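Local coordinates for protein cellulose hydrolase (PDB 4YZT) that hydrolyses internal beta-1,4-glucosidic bonds of cellulose as a three-module endoglucanase of glycoside hydrolase family 5, at residues Thr40-Pro45 with Arg72-Trp77. Residues are numbered along the deposited sequence; the frame is centred on the assembly and turned at random.
Sequences TLDAVP and RIPVTW. With EDO (1,2-ethanediol), chain D.
Thr76 grips the turn at Leu41 and Asp42 with two hydrogen bonds, joining the loops that follow strands 34-36 and 70-73, neighbouring strands of the TIM barrel of this family 5 enzyme. Its backbone N reaches Leu41 O at 3.0 Å in a nearly straight bond (168°), and its hydroxyl donates to Asp42 O at 2.7 Å. With OG1 anti to the carbonyl carbon (chi1 -61°), the hydroxyl stands beside the backbone N, and the two donors take successive carbonyls of the type I turn Thr40-Ala43. OG1 also accepts the N-H of His117, a use of both hydroxyl functions that suits threonine here.

Asp42 braces the turn from within: its OD1 receives Thr40 N at 2.7 Å, met from above the carboxylate plane, while OD2 takes Asn39 N. CG sits between the backbone N and carbonyl carbon (chi1 45°), which lays the carboxylate alongside the Pro74 ring, a compact apolar flank, with Asp42 CG 3.7 Å from Pro74 CG. The side chain lies about 5 Å from a bound glucose unit, consistent with a second-shell place beside the cleft, where it holds the backbone of Asn39, a pocket residue. Replacing this aspartate by alanine would remove the carboxylate and probably leave the N-H groups of Thr40 and Asn39 without this acceptor and the Pro74 ring without its carboxylate contact.

Apolar contacts flank these bonds. Leu41 sets its CB against Val75 CG2 at 3.9 Å, while its CD1 lies near Ile73 CG2, on the last residue of strand 70-73; leucine supplies apolar bulk here, and Val97 of helix 91-105 adds to its surroundings. Farther along, Val44 CG2 approaches Thr76 CG2 at 4.1 Å, beside Leu121. One water bridges the loops, hydrogen-bonded to Ala43 O at 2.7 Å and to Thr76 O.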
ATOM      1  N   THR A  40      -5.498 -10.132  -8.433  1.00 11.57           N
ATOM      2  CA  THR A  40      -5.103 -11.298  -9.221  1.00 10.96           C
ATOM      3  C   THR A  40      -6.216 -12.352  -9.142  1.00 10.21           C
ATOM      4  O   THR A  40      -7.186 -12.263  -9.904  1.00 12.15           O
ATOM      5  CB  THR A  40      -3.722 -11.845  -8.753  1.00 11.98           C
ATOM      6  OG1 THR A  40      -2.793 -10.752  -8.695  1.00 11.62           O
ATOM      7  CG2 THR A  40      -3.196 -12.883  -9.722  1.00 13.88           C
ATOM      8  N   LEU A  41      -6.145 -13.311  -8.217  1.00  9.56           N
ATOM      9  CA  LEU A  41      -7.276 -14.243  -8.105  1.00 10.98           C
ATOM     10  C   LEU A  41      -8.496 -13.570  -7.463  1.00 11.03           C
ATOM     11  O   LEU A  41      -9.590 -14.142  -7.465  1.00 10.06           O
ATOM     12  CB  LEU A  41      -6.895 -15.497  -7.328  1.00 14.44           C
ATOM     13  CG  LEU A  41      -5.976 -16.435  -8.118  1.00 17.80           C
ATOM     14  CD1 LEU A  41      -4.516 -16.032  -7.948  1.00 18.93           C
ATOM     15  CD2 LEU A  41      -6.165 -17.870  -7.672  1.00 19.37           C
ATOM     16  N   ASP A  42      -8.304 -12.365  -6.922  1.00 11.68           N
ATOM     17  CA  ASP A  42      -9.404 -11.593  -6.336  1.00 11.33           C
ATOM     18  C   ASP A  42     -10.086 -10.689  -7.367  1.00 11.64           C
ATOM     19  O   ASP A  42     -11.088 -10.051  -7.050  1.00 11.44           O
ATOM     20  CB  ASP A  42      -8.924 -10.728  -5.158  1.00 11.43           C
ATOM     21  CG  ASP A  42      -7.627  -9.980  -5.465  1.00 12.49           C
ATOM     22  OD1 ASP A  42      -6.722 -10.606  -6.057  1.00 12.24           O
ATOM     23  OD2 ASP A  42      -7.513  -8.782  -5.118  1.00 11.86           O
ATOM     24  N   ALA A  43      -9.554 -10.631  -8.584  1.00 10.99           N
ATOM     25  CA  ALA A  43     -10.163  -9.776  -9.606  1.00 10.39           C
ATOM     26  C   ALA A  43     -11.519 -10.302 -10.067  1.00 12.48           C
ATOM     27  O   ALA A  43     -11.855 -11.476  -9.879  1.00 11.33           O
ATOM     28  CB  ALA A  43      -9.221  -9.616 -10.813  1.00  9.96           C
ATOM     29  N   VAL A  44     -12.276  -9.416 -10.707  1.00 11.78           N
ATOM     30  CA  VAL A  44     -13.694  -9.626 -11.011  1.00 13.29           C
ATOM     31  C   VAL A  44     -13.970  -9.350 -12.481  1.00 12.84           C
ATOM     32  O   VAL A  44     -13.697  -8.245 -12.956  1.00 14.76           O
ATOM     33  CB  VAL A  44     -14.586  -8.694 -10.132  1.00 13.99           C
ATOM     34  CG1 VAL A  44     -16.049  -8.759 -10.571  1.00 14.87           C
ATOM     35  CG2 VAL A  44     -14.450  -9.041  -8.664  1.00 12.63           C
ATOM     36  N   PRO A  45     -14.540 -10.326 -13.204  1.00 12.11           N
ATOM     37  CA  PRO A  45     -15.088 -11.602 -12.703  1.00 13.54           C
ATOM     38  C   PRO A  45     -14.070 -12.727 -12.471  1.00 14.45           C
ATOM     39  O   PRO A  45     -14.403 -13.716 -11.811  1.00 16.16           O
ATOM     40  CB  PRO A  45     -16.072 -12.011 -13.811  1.00 13.15           C
ATOM     41  CG  PRO A  45     -15.474 -11.408 -15.067  1.00 14.83           C
ATOM     42  CD  PRO A  45     -14.884 -10.094 -14.621  1.00 13.44           C
ATOM     43  N   ARG A  72      -0.094 -13.521   1.194  1.00  8.10           N
ATOM     44  CA  ARG A  72      -1.547 -13.599   1.245  1.00  9.35           C
ATOM     45  C   ARG A  72      -2.085 -13.680  -0.170  1.00  9.81           C
ATOM     46  O   ARG A  72      -1.714 -12.881  -1.021  1.00 10.42           O
ATOM     47  CB  ARG A  72      -2.131 -12.387   1.974  1.00 10.53           C
ATOM     48  CG  ARG A  72      -3.657 -12.306   2.015  1.00  9.21           C
ATOM     49  CD  ARG A  72      -4.018 -11.343   3.130  1.00  9.40           C
ATOM     50  NE  ARG A  72      -5.441 -11.136   3.425  1.00  8.55           N
ATOM     51  CZ  ARG A  72      -6.189 -10.132   2.963  1.00 10.14           C
ATOM     52  NH1 ARG A  72      -5.695  -9.260   2.081  1.00 10.01           N
ATOM     53  NH2 ARG A  72      -7.459 -10.014   3.360  1.00  7.94           N
ATOM     54  N   ILE A  73      -2.944 -14.663  -0.416  1.00 10.82           N
ATOM     55  CA  ILE A  73      -3.509 -14.876  -1.745  1.00  8.49           C
ATOM     56  C   ILE A  73      -5.007 -14.625  -1.691  1.00 11.85           C
ATOM     57  O   ILE A  73      -5.791 -15.530  -1.386  1.00 12.12           O
ATOM     58  CB  ILE A  73      -3.223 -16.312  -2.279  1.00 13.19           C
ATOM     59  CG1 ILE A  73      -1.718 -16.604  -2.271  1.00 11.44           C
ATOM     60  CG2 ILE A  73      -3.782 -16.504  -3.688  1.00 12.67           C
ATOM     61  CD1 ILE A  73      -1.371 -18.068  -2.509  1.00 15.84           C
ATOM     62  N   PRO A  74      -5.412 -13.375  -1.949  1.00 10.04           N
ATOM     63  CA  PRO A  74      -6.849 -13.091  -1.964  1.00  9.03           C
ATOM     64  C   PRO A  74      -7.518 -13.777  -3.137  1.00  9.85           C
ATOM     65  O   PRO A  74      -6.975 -13.778  -4.243  1.00  9.98           O
ATOM     66  CB  PRO A  74      -6.914 -11.555  -2.079  1.00 12.46           C
ATOM     67  CG  PRO A  74      -5.608 -11.123  -2.562  1.00 14.46           C
ATOM     68  CD  PRO A  74      -4.597 -12.150  -2.093  1.00 12.72           C
ATOM     69  N   VAL A  75      -8.688 -14.365  -2.892  1.00 10.25           N
ATOM     70  CA  VAL A  75      -9.438 -15.051  -3.945  1.00  9.19           C
ATOM     71  C   VAL A  75     -10.908 -14.642  -3.903  1.00  9.90           C
ATOM     72  O   VAL A  75     -11.566 -14.726  -2.857  1.00 11.81           O
ATOM     73  CB  VAL A  75      -9.341 -16.577  -3.821  1.00 10.75           C
ATOM     74  CG1 VAL A  75     -10.203 -17.248  -4.888  1.00 10.62           C
ATOM     75  CG2 VAL A  75      -7.888 -17.037  -3.919  1.00 11.75           C
ATOM     76  N   THR A  76     -11.407 -14.177  -5.040  1.00  9.49           N
ATOM     77  CA  THR A  76     -12.817 -13.875  -5.174  1.00 11.02           C
ATOM     78  C   THR A  76     -13.473 -15.057  -5.875  1.00 11.18           C
ATOM     79  O   THR A  76     -13.142 -15.375  -7.021  1.00 13.00           O
ATOM     80  CB  THR A  76     -13.030 -12.559  -5.938  1.00 12.33           C
ATOM     81  OG1 THR A  76     -12.407 -11.494  -5.200  1.00 12.08           O
ATOM     82  CG2 THR A  76     -14.524 -12.257  -6.116  1.00 12.87           C
ATOM     83  N   TRP A  77     -14.382 -15.729  -5.171  1.00 12.17           N
ATOM     84  CA  TRP A  77     -14.953 -16.985  -5.660  1.00 11.27           C
ATOM     85  C   TRP A  77     -16.200 -16.782  -6.520  1.00 12.52           C
ATOM     86  O   TRP A  77     -16.530 -17.636  -7.351  1.00 12.95           O
ATOM     87  CB  TRP A  77     -15.270 -17.915  -4.465  1.00 11.42           C
ATOM     88  CG  TRP A  77     -14.013 -18.261  -3.664  1.00 11.05           C
ATOM     89  CD1 TRP A  77     -13.446 -17.515  -2.664  1.00 11.54           C
ATOM     90  CD2 TRP A  77     -13.174 -19.411  -3.828  1.00 11.30           C
ATOM     91  NE1 TRP A  77     -12.306 -18.131  -2.203  1.00 10.38           N
ATOM     92  CE2 TRP A  77     -12.115 -19.295  -2.900  1.00 10.87           C
ATOM     93  CE3 TRP A  77     -13.204 -20.519  -4.676  1.00 11.92           C
ATOM     94  CZ2 TRP A  77     -11.111 -20.258  -2.784  1.00 11.85           C
ATOM     95  CZ3 TRP A  77     -12.208 -21.473  -4.561  1.00 12.09           C
ATOM     96  CH2 TRP A  77     -11.179 -21.340  -3.620  1.00 11.66           C
TER
HETATM   97  C1  EDO D 802     -14.984  -6.601 -15.746  1.00 23.00           C
HETATM   98  O1  EDO D 802     -13.779  -6.482 -14.980  1.00 19.79           O
HETATM   99  C2  EDO D 802     -14.995  -5.535 -16.840  1.00 23.06           C
HETATM  100  O2  EDO D 802     -13.810  -5.655 -17.643  1.00 25.31           O
HETATM  101  O   HOH W   1     -11.880 -14.155  -9.527  1.00 18.02           O
HETATM  102  O   HOH W   2     -15.358 -14.076  -9.238  1.00 16.97           O